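Local atomic coordinates of 2-hydroxyhepta-2,4-diene-1,7-dioate isomerase (Corynebacterium glutamicum, PDB entry 4DBF), a protein that probably acts as a magnesium-dependent oxaloacetate decarboxylase of the fumarylacetoacetate hydrolase (FAH) family, to which isomerase activity is also assigned. Residues I26-G31 and K70-L75; T48-E53 and G64-L69; A116-E121 and L281-V286; G161-N166 and G190-W195. One frame throughout, in Å; residues are numbered along the deposited sequence.

Interaction 1: residues I26-G31 and K70-L75; sequences IATPDG and KDVRLL. With MG (magnesium ion), chain D.
Ala27 and Arg73 face each other as a hydrogen-bonded antiparallel pair, and the tight half of the contact, where strands 22-28 and 73-75 pair within the N-terminal Rv2993c-like region, is built round them. Ala27 N donates a hydrogen bond to Arg73 O at 3.1 Å, and Arg73 N returns the bond to Ala27 O over the same length, both close to the carbonyl planes. On the face of Ile26 and Leu74, Ile26 CG2 lies 4.0 Å from Leu74 CD2; it also meets Val72 CG2 at 3.9 Å, the two side chains crossing obliquely. Val72 turns its CG1 anti to the carbonyl carbon (chi1 -63°), which lays that methyl 3.7 Å from Thr28 CG2. Trp67 of strand 65-68 covers Ile26, Thr28 and Val72 together. Ala27 CB meets Leu75 CD2, while the end of Arg73 leads away from the ladder. Beyond Thr28 the chain swings into a type I turn that opens to solvent, its Thr28 OG1 bonding to Gly31 O. From this turn Asp30 OD1 binds a magnesium ion at 1.9 Å, and five waters complete the shell. OD2 is salt-bridged to Arg65, so the two oxygens serve different cations, and the salt bridge probably helps to orient the carboxylate toward the metal.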
loop_
_atom_site.group_PDB
_atom_site.type_symbol
_atom_site.label_atom_id
_atom_site.label_comp_id
_atom_site.label_asym_id
_atom_site.label_seq_id
_atom_site.Cartn_x
_atom_site.Cartn_y
_atom_site.Cartn_z
ATOM N N ILE A 26 17.051 -7.857 -12.986
ATOM C CA ILE A 26 18.293 -7.225 -13.308
ATOM C C ILE A 26 18.153 -6.083 -14.301
ATOM O O ILE A 26 17.297 -6.082 -15.099
ATOM C CB ILE A 26 19.322 -8.228 -13.864
ATOM C CG1 ILE A 26 18.730 -9.088 -14.969
ATOM C CG2 ILE A 26 19.905 -9.076 -12.764
ATOM C CD1 ILE A 26 19.777 -9.916 -15.671
ATOM N N ALA A 27 19.075 -5.156 -14.225
ATOM C CA ALA A 27 19.293 -4.194 -15.243
ATOM C C ALA A 27 20.502 -4.663 -16.047
ATOM O O ALA A 27 21.480 -5.068 -15.498
ATOM C CB ALA A 27 19.538 -2.839 -14.661
ATOM N N THR A 28 20.373 -4.587 -17.349
ATOM C CA THR A 28 21.416 -4.946 -18.267
ATOM C C THR A 28 21.608 -3.828 -19.284
ATOM O O THR A 28 20.812 -2.964 -19.364
ATOM C CB THR A 28 21.054 -6.232 -19.020
ATOM O OG1 THR A 28 20.157 -5.922 -20.050
ATOM C CG2 THR A 28 20.424 -7.253 -18.086
ATOM N N PRO A 29 22.645 -3.924 -20.090
ATOM C CA PRO A 29 22.878 -2.921 -21.105
ATOM C C PRO A 29 21.720 -2.843 -22.051
ATOM O O PRO A 29 21.532 -1.871 -22.690
ATOM C CB PRO A 29 24.124 -3.422 -21.804
ATOM C CG PRO A 29 24.798 -4.219 -20.809
ATOM C CD PRO A 29 23.695 -4.923 -20.103
ATOM N N ASP A 30 20.916 -3.879 -22.091
ATOM C CA ASP A 30 19.790 -3.911 -22.984
ATOM C C ASP A 30 18.455 -3.530 -22.370
ATOM O O ASP A 30 17.507 -3.485 -23.057
ATOM C CB ASP A 30 19.673 -5.266 -23.678
ATOM C CG ASP A 30 18.836 -5.205 -24.946
ATOM O OD1 ASP A 30 19.007 -4.319 -25.793
ATOM O OD2 ASP A 30 17.973 -6.043 -25.090
ATOM N N GLY A 31 18.430 -3.259 -21.074
ATOM C CA GLY A 31 17.225 -2.972 -20.336
ATOM C C GLY A 31 17.070 -3.898 -19.131
ATOM O O GLY A 31 18.006 -4.485 -18.718
ATOM N N LYS A 70 28.309 -10.504 -12.548
ATOM C CA LYS A 70 29.176 -9.357 -12.444
ATOM C C LYS A 70 28.990 -8.294 -13.521
ATOM O O LYS A 70 29.331 -7.184 -13.301
ATOM C CB LYS A 70 30.650 -9.794 -12.353
ATOM C CG LYS A 70 31.280 -10.150 -13.677
ATOM C CD LYS A 70 32.792 -10.156 -13.633
ATOM C CE LYS A 70 33.352 -11.074 -14.693
ATOM N NZ LYS A 70 33.034 -10.671 -16.089
ATOM N N ASP A 71 28.432 -8.644 -14.664
ATOM C CA ASP A 71 28.222 -7.703 -15.763
ATOM C C ASP A 71 26.825 -7.063 -15.802
ATOM O O ASP A 71 26.511 -6.334 -16.697
ATOM C CB ASP A 71 28.416 -8.369 -17.119
ATOM C CG ASP A 71 29.788 -8.996 -17.321
ATOM O OD1 ASP A 71 30.684 -8.856 -16.537
ATOM O OD2 ASP A 71 29.933 -9.670 -18.327
ATOM N N VAL A 72 25.975 -7.403 -14.862
ATOM C CA VAL A 72 24.675 -6.784 -14.757
ATOM C C VAL A 72 24.468 -6.303 -13.324
ATOM O O VAL A 72 25.334 -6.443 -12.530
ATOM C CB VAL A 72 23.574 -7.734 -15.146
ATOM C CG1 VAL A 72 23.696 -8.136 -16.591
ATOM C CG2 VAL A 72 23.563 -8.917 -14.233
ATOM N N ARG A 73 23.303 -5.746 -13.022
ATOM C CA ARG A 73 23.024 -5.164 -11.772
ATOM C C ARG A 73 21.776 -5.665 -11.080
ATOM O O ARG A 73 20.792 -5.526 -11.725
ATOM C CB ARG A 73 22.844 -3.695 -11.948
ATOM C CG ARG A 73 23.874 -2.848 -11.317
ATOM C CD ARG A 73 23.494 -1.373 -11.416
ATOM N NE ARG A 73 24.063 -0.751 -12.603
ATOM C CZ ARG A 73 25.351 -0.652 -12.856
ATOM N NH1 ARG A 73 26.247 -1.139 -12.028
ATOM N NH2 ARG A 73 25.749 -0.060 -13.948
ATOM N N LEU A 74 21.785 -6.323 -9.947
ATOM C CA LEU A 74 20.593 -6.781 -9.304
ATOM C C LEU A 74 19.688 -5.630 -8.924
ATOM O O LEU A 74 20.132 -4.651 -8.471
ATOM C CB LEU A 74 20.968 -7.538 -8.060
ATOM C CG LEU A 74 21.563 -8.894 -8.335
ATOM C CD1 LEU A 74 22.155 -9.470 -7.095
ATOM C CD2 LEU A 74 20.530 -9.823 -8.904
ATOM N N LEU A 75 18.417 -5.801 -9.144
ATOM C CA LEU A 75 17.390 -4.871 -8.714
ATOM C C LEU A 75 16.534 -5.540 -7.643
ATOM O O LEU A 75 16.677 -6.664 -7.411
ATOM C CB LEU A 75 16.502 -4.461 -9.877
ATOM C CG LEU A 75 17.142 -3.939 -11.154
ATOM C CD1 LEU A 75 16.127 -3.707 -12.234
ATOM C CD2 LEU A 75 17.927 -2.691 -10.907
HETATM MG MG MG D . 17.983 -3.398 -27.137
HETATM O O HOH W 1 16.861 -2.682 -25.556
HETATM O O HOH W 2 16.580 -4.799 -27.489
HETATM O O HOH W 3 16.821 -2.127 -28.573
HETATM O O HOH W 4 19.407 -3.895 -28.796
HETATM O O HOH W 5 19.432 -1.612 -26.894
#

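Interaction 2: residues T48-E53 and G64-L69; sequences TAREIE and GREWPL
The guanidinium of Arg65 meets the carboxylate of Glu51 edge-on, the two planes 24° apart, and the indole of Trp67 takes Glu51 CB at its own edge, where CZ3 lies 3.9 Å from it. These flat groups sit on an antiparallel ladder between strands 48-52 and 65-68, part of the N-terminal Rv2993c-like region. Arg65 grips side-on: NE reaches Glu51 OE1 at 2.6 Å, from above the carboxylate plane, while NH2 reaches OE2 on its syn side, though tilted from that plane. Glu51 extends toward the neighbouring strand because CG stands anti to its backbone N (chi1 174°), and Thr63 supplies a further hydrogen bond to OE1. The same arginine also holds the magnesium-bound Asp30, so Glu51 probably helps to position a second-shell residue. Along the backbone, Ala49 and Trp67 form a hydrogen-bonded pair, with Ala49 N 2.8 Å from Trp67 O. On the face away from the indole, Arg50 and Glu66 run side by side, yet no N-H points at the carboxylate; Arg50 instead bridges to Glu38. At the end of the ladder one water donates hydrogen bonds to Glu51 O and Arg65 O and accepts from Gly64 N, 2.9 Å away.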
loop_
_atom_site.group_PDB
_atom_site.type_symbol
_atom_site.label_atom_id
_atom_site.label_comp_id
_atom_site.label_asym_id
_atom_site.label_seq_id
_atom_site.Cartn_x
_atom_site.Cartn_y
_atom_site.Cartn_z
ATOM N N THR A 48 25.673 -16.730 -12.740
ATOM C CA THR A 48 25.210 -16.342 -14.036
ATOM C C THR A 48 23.716 -15.969 -13.996
ATOM O O THR A 48 22.959 -16.604 -13.340
ATOM C CB THR A 48 25.471 -17.467 -15.054
ATOM O OG1 THR A 48 26.867 -17.643 -15.206
ATOM C CG2 THR A 48 24.902 -17.149 -16.358
ATOM N N ALA A 49 23.338 -14.916 -14.692
ATOM C CA ALA A 49 21.956 -14.547 -14.858
ATOM C C ALA A 49 21.399 -14.995 -16.206
ATOM O O ALA A 49 21.960 -14.742 -17.220
ATOM C CB ALA A 49 21.769 -13.058 -14.680
ATOM N N ARG A 50 20.269 -15.660 -16.163
ATOM C CA ARG A 50 19.641 -16.190 -17.321
ATOM C C ARG A 50 18.281 -15.560 -17.474
ATOM O O ARG A 50 17.433 -15.768 -16.679
ATOM C CB ARG A 50 19.459 -17.696 -17.180
ATOM C CG ARG A 50 20.714 -18.512 -17.146
ATOM C CD ARG A 50 20.611 -19.648 -18.158
ATOM N NE ARG A 50 20.467 -20.905 -17.525
ATOM C CZ ARG A 50 19.959 -22.001 -18.065
ATOM N NH1 ARG A 50 19.506 -22.043 -19.293
ATOM N NH2 ARG A 50 19.901 -23.076 -17.343
ATOM N N GLU A 51 18.099 -14.789 -18.523
ATOM C CA GLU A 51 16.860 -14.132 -18.746
ATOM C C GLU A 51 15.719 -15.116 -18.891
ATOM O O GLU A 51 15.837 -16.096 -19.549
ATOM C CB GLU A 51 16.932 -13.235 -19.950
ATOM C CG GLU A 51 15.611 -12.640 -20.308
ATOM C CD GLU A 51 15.648 -11.817 -21.553
ATOM O OE1 GLU A 51 16.168 -12.280 -22.549
ATOM O OE2 GLU A 51 15.164 -10.711 -21.524
ATOM N N ILE A 52 14.620 -14.833 -18.245
ATOM C CA ILE A 52 13.443 -15.609 -18.437
ATOM C C ILE A 52 12.382 -14.859 -19.197
ATOM O O ILE A 52 12.315 -13.679 -19.180
ATOM C CB ILE A 52 12.838 -16.175 -17.149
ATOM C CG1 ILE A 52 12.483 -15.081 -16.196
ATOM C CG2 ILE A 52 13.763 -17.128 -16.435
ATOM C CD1 ILE A 52 11.693 -15.620 -15.059
ATOM N N GLU A 53 11.546 -15.630 -19.860
ATOM C CA GLU A 53 10.421 -15.112 -20.565
ATOM C C GLU A 53 9.401 -14.628 -19.544
ATOM O O GLU A 53 8.936 -15.382 -18.763
ATOM C CB GLU A 53 9.844 -16.238 -21.408
ATOM C CG GLU A 53 9.421 -15.858 -22.795
ATOM C CD GLU A 53 9.168 -17.073 -23.672
ATOM O OE1 GLU A 53 8.289 -17.890 -23.353
ATOM O OE2 GLU A 53 9.867 -17.204 -24.687
ATOM N N GLY A 64 17.236 -17.613 -23.680
ATOM C CA GLY A 64 18.538 -17.844 -24.225
ATOM C C GLY A 64 19.595 -16.837 -23.847
ATOM O O GLY A 64 20.730 -17.177 -23.778
ATOM N N ARG A 65 19.207 -15.598 -23.603
ATOM C CA ARG A 65 20.159 -14.587 -23.178
ATOM C C ARG A 65 20.663 -14.819 -21.776
ATOM O O ARG A 65 19.916 -15.152 -20.913
ATOM C CB ARG A 65 19.571 -13.196 -23.251
ATOM C CG ARG A 65 18.869 -12.853 -24.524
ATOM C CD ARG A 65 18.834 -11.356 -24.726
ATOM N NE ARG A 65 17.862 -10.743 -23.861
ATOM C CZ ARG A 65 17.487 -9.487 -23.929
ATOM N NH1 ARG A 65 18.005 -8.699 -24.829
ATOM N NH2 ARG A 65 16.600 -9.036 -23.100
ATOM N N GLU A 66 21.943 -14.609 -21.579
ATOM C CA GLU A 66 22.545 -14.691 -20.272
ATOM C C GLU A 66 23.724 -13.745 -20.105
ATOM O O GLU A 66 24.266 -13.267 -21.053
ATOM C CB GLU A 66 22.940 -16.109 -19.897
ATOM C CG GLU A 66 23.845 -16.784 -20.875
ATOM C CD GLU A 66 23.699 -18.286 -20.875
ATOM O OE1 GLU A 66 23.472 -18.856 -19.811
ATOM O OE2 GLU A 66 23.792 -18.882 -21.943
ATOM N N TRP A 67 24.063 -13.485 -18.855
ATOM C CA TRP A 67 25.167 -12.648 -18.500
ATOM C C TRP A 67 25.816 -13.195 -17.292
ATOM O O TRP A 67 25.135 -13.690 -16.429
ATOM C CB TRP A 67 24.699 -11.231 -18.143
ATOM C CG TRP A 67 23.870 -10.524 -19.170
ATOM C CD1 TRP A 67 24.280 -9.586 -20.076
ATOM C CD2 TRP A 67 22.471 -10.680 -19.418
ATOM N NE1 TRP A 67 23.264 -9.166 -20.836
ATOM C CE2 TRP A 67 22.152 -9.793 -20.500
ATOM C CE3 TRP A 67 21.486 -11.434 -18.872
ATOM C CZ2 TRP A 67 20.890 -9.674 -20.977
ATOM C CZ3 TRP A 67 20.223 -11.311 -19.364
ATOM C CH2 TRP A 67 19.931 -10.465 -20.399
ATOM N N PRO A 68 27.132 -13.088 -17.189
ATOM C CA PRO A 68 27.792 -13.235 -15.905
ATOM C C PRO A 68 27.192 -12.218 -14.951
ATOM O O PRO A 68 26.954 -11.121 -15.351
ATOM C CB PRO A 68 29.228 -12.867 -16.209
ATOM C CG PRO A 68 29.362 -12.969 -17.651
ATOM C CD PRO A 68 28.061 -12.591 -18.198
ATOM N N LEU A 69 26.945 -12.606 -13.725
ATOM C CA LEU A 69 26.264 -11.751 -12.778
ATOM C C LEU A 69 26.985 -10.441 -12.542
ATOM O O LEU A 69 26.362 -9.433 -12.377
ATOM C CB LEU A 69 26.020 -12.458 -11.465
ATOM C CG LEU A 69 25.076 -11.753 -10.504
ATOM C CD1 LEU A 69 23.832 -11.261 -11.187
ATOM C CD2 LEU A 69 24.718 -12.620 -9.341
HETATM O O HOH W 6 18.005 -17.177 -20.881
#

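Interaction 3: residues A116-E121 and L281-V286; sequences AVTGPE and LGNPVV
Segments 116-121 and 281-286 meet nearly at right angles, the direction from Thr118 to Glu121 lying 78° from that between Leu281 and Pro284. Their backbones therefore share a single hydrogen bond instead of a ladder: Glu121 N donates to Gly282 O at 2.8 Å, the donor lying nearly in line with the C=O bond. Beside it, Glu121 CA comes within 4.4 Å of Asn283 CA. On one flank of this bond the ring of Pro120 crosses the side chain of Leu281 at about a right angle, with CG 3.9 Å from Leu281 CD1. On the other, Pro284 CD comes to 3.2 Å from Glu121 O. Within the FAA hydrolase C-terminal region, the contact thus joins the loop after strand 117-118 to strand 279-287: strand 117-118 runs parallel to strand 190-197, whereas strand 279-287 belongs to a separate mixed sheet, beside 124-126 and 270-275. Pro191 of strand 190-197 fills in between them, touching Thr118, Leu281 and Asn283. The side chain of Glu121 starts away from strand 279-287 and then folds back at chi2 (-62°), bringing its carboxylate over Gly282. There OE1 is hydrogen-bonded to Tyr270 OH, and a water gives a longer bond to OE2. The same water accepts from Gly282 N at 2.8 Å.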
loop_
_atom_site.group_PDB
_atom_site.type_symbol
_atom_site.label_atom_id
_atom_site.label_comp_id
_atom_site.label_asym_id
_atom_site.label_seq_id
_atom_site.Cartn_x
_atom_site.Cartn_y
_atom_site.Cartn_z
ATOM N N ALA A 116 8.505 2.637 -1.305
ATOM C CA ALA A 116 9.602 2.492 -0.369
ATOM C C ALA A 116 10.646 1.497 -0.851
ATOM O O ALA A 116 11.751 1.525 -0.464
ATOM C CB ALA A 116 9.096 2.096 0.992
ATOM N N VAL A 117 10.215 0.603 -1.694
ATOM C CA VAL A 117 11.025 -0.489 -2.167
ATOM C C VAL A 117 12.203 0.005 -2.987
ATOM O O VAL A 117 12.069 0.845 -3.797
ATOM C CB VAL A 117 10.195 -1.496 -2.973
ATOM C CG1 VAL A 117 11.088 -2.575 -3.512
ATOM C CG2 VAL A 117 9.102 -2.074 -2.108
ATOM N N THR A 118 13.361 -0.542 -2.698
ATOM C CA THR A 118 14.543 -0.379 -3.514
ATOM C C THR A 118 15.380 -1.670 -3.575
ATOM O O THR A 118 15.059 -2.637 -2.940
ATOM C CB THR A 118 15.384 0.853 -3.087
ATOM O OG1 THR A 118 16.331 1.176 -4.085
ATOM C CG2 THR A 118 16.126 0.574 -1.846
ATOM N N GLY A 119 16.432 -1.656 -4.358
ATOM C CA GLY A 119 17.193 -2.856 -4.563
ATOM C C GLY A 119 18.530 -2.917 -3.883
ATOM O O GLY A 119 18.910 -2.000 -3.228
ATOM N N PRO A 120 19.253 -3.999 -4.090
ATOM C CA PRO A 120 20.596 -4.140 -3.553
ATOM C C PRO A 120 21.517 -3.036 -4.015
ATOM O O PRO A 120 21.474 -2.695 -5.139
ATOM C CB PRO A 120 21.050 -5.460 -4.105
ATOM C CG PRO A 120 19.828 -6.193 -4.354
ATOM C CD PRO A 120 18.793 -5.220 -4.724
ATOM N N GLU A 121 22.328 -2.533 -3.117
ATOM C CA GLU A 121 23.291 -1.469 -3.366
ATOM C C GLU A 121 22.748 -0.073 -3.635
ATOM O O GLU A 121 23.507 0.825 -3.694
ATOM C CB GLU A 121 24.355 -1.833 -4.392
ATOM C CG GLU A 121 24.975 -3.180 -4.211
ATOM C CD GLU A 121 25.706 -3.379 -2.916
ATOM O OE1 GLU A 121 26.104 -2.419 -2.264
ATOM O OE2 GLU A 121 25.923 -4.525 -2.561
ATOM N N LEU A 281 22.098 -8.617 1.661
ATOM C CA LEU A 281 21.462 -7.413 1.159
ATOM C C LEU A 281 22.182 -6.208 1.746
ATOM O O LEU A 281 22.007 -5.905 2.949
ATOM C CB LEU A 281 19.938 -7.394 1.505
ATOM C CG LEU A 281 19.155 -6.131 1.068
ATOM C CD1 LEU A 281 19.218 -5.945 -0.500
ATOM C CD2 LEU A 281 17.703 -6.272 1.568
ATOM N N GLY A 282 23.004 -5.527 0.920
ATOM C CA GLY A 282 23.849 -4.379 1.382
ATOM C C GLY A 282 23.332 -3.091 0.758
ATOM O O GLY A 282 22.928 -3.096 -0.412
ATOM N N ASN A 283 23.321 -1.995 1.528
ATOM C CA ASN A 283 22.940 -0.682 0.995
ATOM C C ASN A 283 23.761 0.410 1.660
ATOM O O ASN A 283 23.943 0.418 2.895
ATOM C CB ASN A 283 21.434 -0.378 1.240
ATOM C CG ASN A 283 20.513 -1.328 0.478
ATOM O OD1 ASN A 283 20.076 -1.043 -0.666
ATOM N ND2 ASN A 283 20.209 -2.443 1.092
ATOM N N PRO A 284 24.225 1.380 0.843
ATOM C CA PRO A 284 24.821 2.528 1.448
ATOM C C PRO A 284 23.755 3.476 1.976
ATOM O O PRO A 284 22.572 3.446 1.558
ATOM C CB PRO A 284 25.666 3.134 0.300
ATOM C CG PRO A 284 24.809 2.852 -0.924
ATOM C CD PRO A 284 24.173 1.475 -0.632
ATOM N N VAL A 285 24.150 4.279 2.944
ATOM C CA VAL A 285 23.247 5.256 3.536
ATOM C C VAL A 285 23.684 6.694 3.186
ATOM O O VAL A 285 24.876 7.042 3.331
ATOM C CB VAL A 285 23.203 5.073 5.066
ATOM C CG1 VAL A 285 22.233 6.077 5.727
ATOM C CG2 VAL A 285 22.828 3.556 5.435
ATOM N N VAL A 286 22.727 7.519 2.780
ATOM C CA VAL A 286 22.972 8.923 2.461
ATOM C C VAL A 286 21.919 9.882 3.012
ATOM O O VAL A 286 20.790 9.481 3.253
ATOM C CB VAL A 286 23.156 9.158 0.924
ATOM C CG1 VAL A 286 24.196 8.210 0.359
ATOM C CG2 VAL A 286 21.866 8.997 0.142
HETATM O O HOH W 7 23.615 -6.542 -1.594
#

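Interaction 4: residues G161-N166 and G190-W195; sequences GFTIIN and GPIGPW
Thr163 OG1 donates to Trp195 O at 2.9 Å, a side-chain bond that ties the strands together where segment 190-195 has turned its corner. Its torsion, with OG1 anti to the backbone N (chi1 -171°), turns the hydroxyl toward segment 190-195; the donor stands well above the plane of that carbonyl, 53° out of it. The backbone bonds follow an antiparallel register. Gly193 N gives to Ile164 O at 3.0 Å; the return bond from Ile164 N to Gly193 O is more bent, and Asn166 N closes on Pro191 O at 2.9 Å. Strands 159-170 and 190-197 of the FAA hydrolase C-terminal region are neighbours near the centre of the chain, where all the touching residues are buried, and strand 133-143, which carries the magnesium ligands Glu136 and Glu138, flanks the first of them. Among the apolar contacts, Ile165 and Ile192 lie alongside each other on one face, CG1 to CG1 at 3.8 Å, while Thr163 CG2 meets Ile192 CG2 at 3.6 Å. On the other face Ile164 CD1 rests on Pro194 CD, the proline following a cis peptide bond. Pro194 CG lies over the centre of the Trp195 ring, 3.6 Å above its plane. Asn166 packs its CB against the Pro191 ring, and its OD1 accepts from Glu136 N.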
loop_
_atom_site.group_PDB
_atom_site.type_symbol
_atom_site.label_atom_id
_atom_site.label_comp_id
_atom_site.label_asym_id
_atom_site.label_seq_id
_atom_site.Cartn_x
_atom_site.Cartn_y
_atom_site.Cartn_z
ATOM N N GLY A 161 8.782 -17.735 -2.856
ATOM C CA GLY A 161 10.073 -17.973 -2.248
ATOM C C GLY A 161 10.393 -16.945 -1.187
ATOM O O GLY A 161 9.506 -16.157 -0.760
ATOM N N PHE A 162 11.649 -16.960 -0.751
ATOM C CA PHE A 162 12.050 -16.129 0.376
ATOM C C PHE A 162 13.042 -15.119 -0.163
ATOM O O PHE A 162 13.781 -15.441 -1.071
ATOM C CB PHE A 162 12.761 -16.955 1.493
ATOM C CG PHE A 162 11.800 -17.759 2.339
ATOM C CD1 PHE A 162 10.519 -17.296 2.609
ATOM C CD2 PHE A 162 12.179 -18.995 2.869
ATOM C CE1 PHE A 162 9.601 -18.079 3.368
ATOM C CE2 PHE A 162 11.277 -19.745 3.667
ATOM C CZ PHE A 162 9.989 -19.280 3.892
ATOM N N THR A 163 13.065 -13.914 0.418
ATOM C CA THR A 163 14.130 -12.965 0.135
ATOM C C THR A 163 14.468 -12.204 1.402
ATOM O O THR A 163 13.982 -12.552 2.454
ATOM C CB THR A 163 13.743 -12.049 -1.113
ATOM O OG1 THR A 163 14.889 -11.287 -1.499
ATOM C CG2 THR A 163 12.585 -11.142 -0.775
ATOM N N ILE A 164 15.315 -11.193 1.333
ATOM C CA ILE A 164 15.632 -10.430 2.519
ATOM C C ILE A 164 14.979 -9.067 2.346
ATOM O O ILE A 164 14.918 -8.524 1.204
ATOM C CB ILE A 164 17.169 -10.241 2.671
ATOM C CG1 ILE A 164 17.920 -11.597 2.584
ATOM C CG2 ILE A 164 17.442 -9.488 4.008
ATOM C CD1 ILE A 164 19.471 -11.421 2.549
ATOM N N ILE A 165 14.486 -8.505 3.443
ATOM C CA ILE A 165 14.056 -7.087 3.456
ATOM C C ILE A 165 14.761 -6.336 4.595
ATOM O O ILE A 165 15.014 -6.896 5.648
ATOM C CB ILE A 165 12.503 -6.947 3.515
ATOM C CG1 ILE A 165 12.114 -5.449 3.451
ATOM C CG2 ILE A 165 11.868 -7.622 4.827
ATOM C CD1 ILE A 165 10.644 -5.189 3.273
ATOM N N ASN A 166 15.115 -5.073 4.357
ATOM C CA ASN A 166 15.640 -4.205 5.414
ATOM C C ASN A 166 14.467 -3.252 5.724
ATOM O O ASN A 166 14.132 -2.377 4.892
ATOM C CB ASN A 166 16.921 -3.468 4.904
ATOM C CG ASN A 166 17.598 -2.712 5.997
ATOM O OD1 ASN A 166 16.972 -2.448 7.043
ATOM N ND2 ASN A 166 18.866 -2.333 5.787
ATOM N N GLY A 190 12.618 0.592 2.095
ATOM C CA GLY A 190 12.427 -0.869 2.015
ATOM C C GLY A 190 13.383 -1.558 1.023
ATOM O O GLY A 190 12.913 -2.222 0.087
ATOM N N PRO A 191 14.681 -1.502 1.248
ATOM C CA PRO A 191 15.481 -2.442 0.415
ATOM C C PRO A 191 15.066 -3.935 0.452
ATOM O O PRO A 191 14.718 -4.460 1.522
ATOM C CB PRO A 191 16.881 -2.303 0.937
ATOM C CG PRO A 191 16.868 -0.954 1.714
ATOM C CD PRO A 191 15.497 -0.844 2.288
ATOM N N ILE A 192 15.031 -4.561 -0.706
ATOM C CA ILE A 192 14.716 -5.969 -0.849
ATOM C C ILE A 192 15.667 -6.687 -1.819
ATOM O O ILE A 192 16.022 -6.137 -2.808
ATOM C CB ILE A 192 13.286 -6.177 -1.329
ATOM C CG1 ILE A 192 12.307 -5.531 -0.387
ATOM C CG2 ILE A 192 12.948 -7.623 -1.391
ATOM C CD1 ILE A 192 10.919 -5.450 -0.944
ATOM N N GLY A 193 16.041 -7.907 -1.481
ATOM C CA GLY A 193 16.979 -8.669 -2.255
ATOM C C GLY A 193 17.784 -9.656 -1.466
ATOM O O GLY A 193 17.557 -9.825 -0.319
ATOM N N PRO A 194 18.747 -10.292 -2.102
ATOM C CA PRO A 194 19.166 -9.979 -3.463
ATOM C C PRO A 194 18.455 -10.730 -4.571
ATOM O O PRO A 194 18.584 -10.364 -5.685
ATOM C CB PRO A 194 20.608 -10.424 -3.471
ATOM C CG PRO A 194 20.617 -11.546 -2.561
ATOM C CD PRO A 194 19.711 -11.174 -1.450
ATOM N N TRP A 195 17.742 -11.771 -4.226
ATOM C CA TRP A 195 16.973 -12.541 -5.144
ATOM C C TRP A 195 16.028 -13.367 -4.352
ATOM O O TRP A 195 16.064 -13.332 -3.162
ATOM C CB TRP A 195 17.872 -13.417 -6.000
ATOM C CG TRP A 195 18.909 -14.132 -5.207
ATOM C CD1 TRP A 195 18.719 -15.047 -4.217
ATOM C CD2 TRP A 195 20.345 -13.968 -5.286
ATOM N NE1 TRP A 195 19.894 -15.453 -3.716
ATOM C CE2 TRP A 195 20.899 -14.841 -4.311
ATOM C CE3 TRP A 195 21.173 -13.220 -6.040
ATOM C CZ2 TRP A 195 22.240 -14.954 -4.132
ATOM C CZ3 TRP A 195 22.515 -13.327 -5.849
ATOM C CH2 TRP A 195 23.039 -14.183 -4.918
#

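How the interactions relate
Interaction 2 is nested within the chain loop closed by interaction 1, and the two merge: Ile26 CD1 lies 3.8 Å from Ala49 CB, and the salt bridge between Asp30 OD2 and Arg65 NH1 (2.7 Å) joins them beside the peripheral magnesium ion. Interaction 4 is likewise nested inside interaction 3, the two joined by probable hydrogen bonds from Gly190 N to Ala116 O and from Ile192 N to Thr118 O. Leu74 bridges the N-terminal and C-terminal regions, its CD1 4.0 Å from Trp195 CE3. The second magnesium site, made by Glu136, Glu138 and Asp167, lies nearest interaction 4: the Ile165 side chain is about 7 Å from the ion, that of Leu281 in interaction 3 about 12 Å.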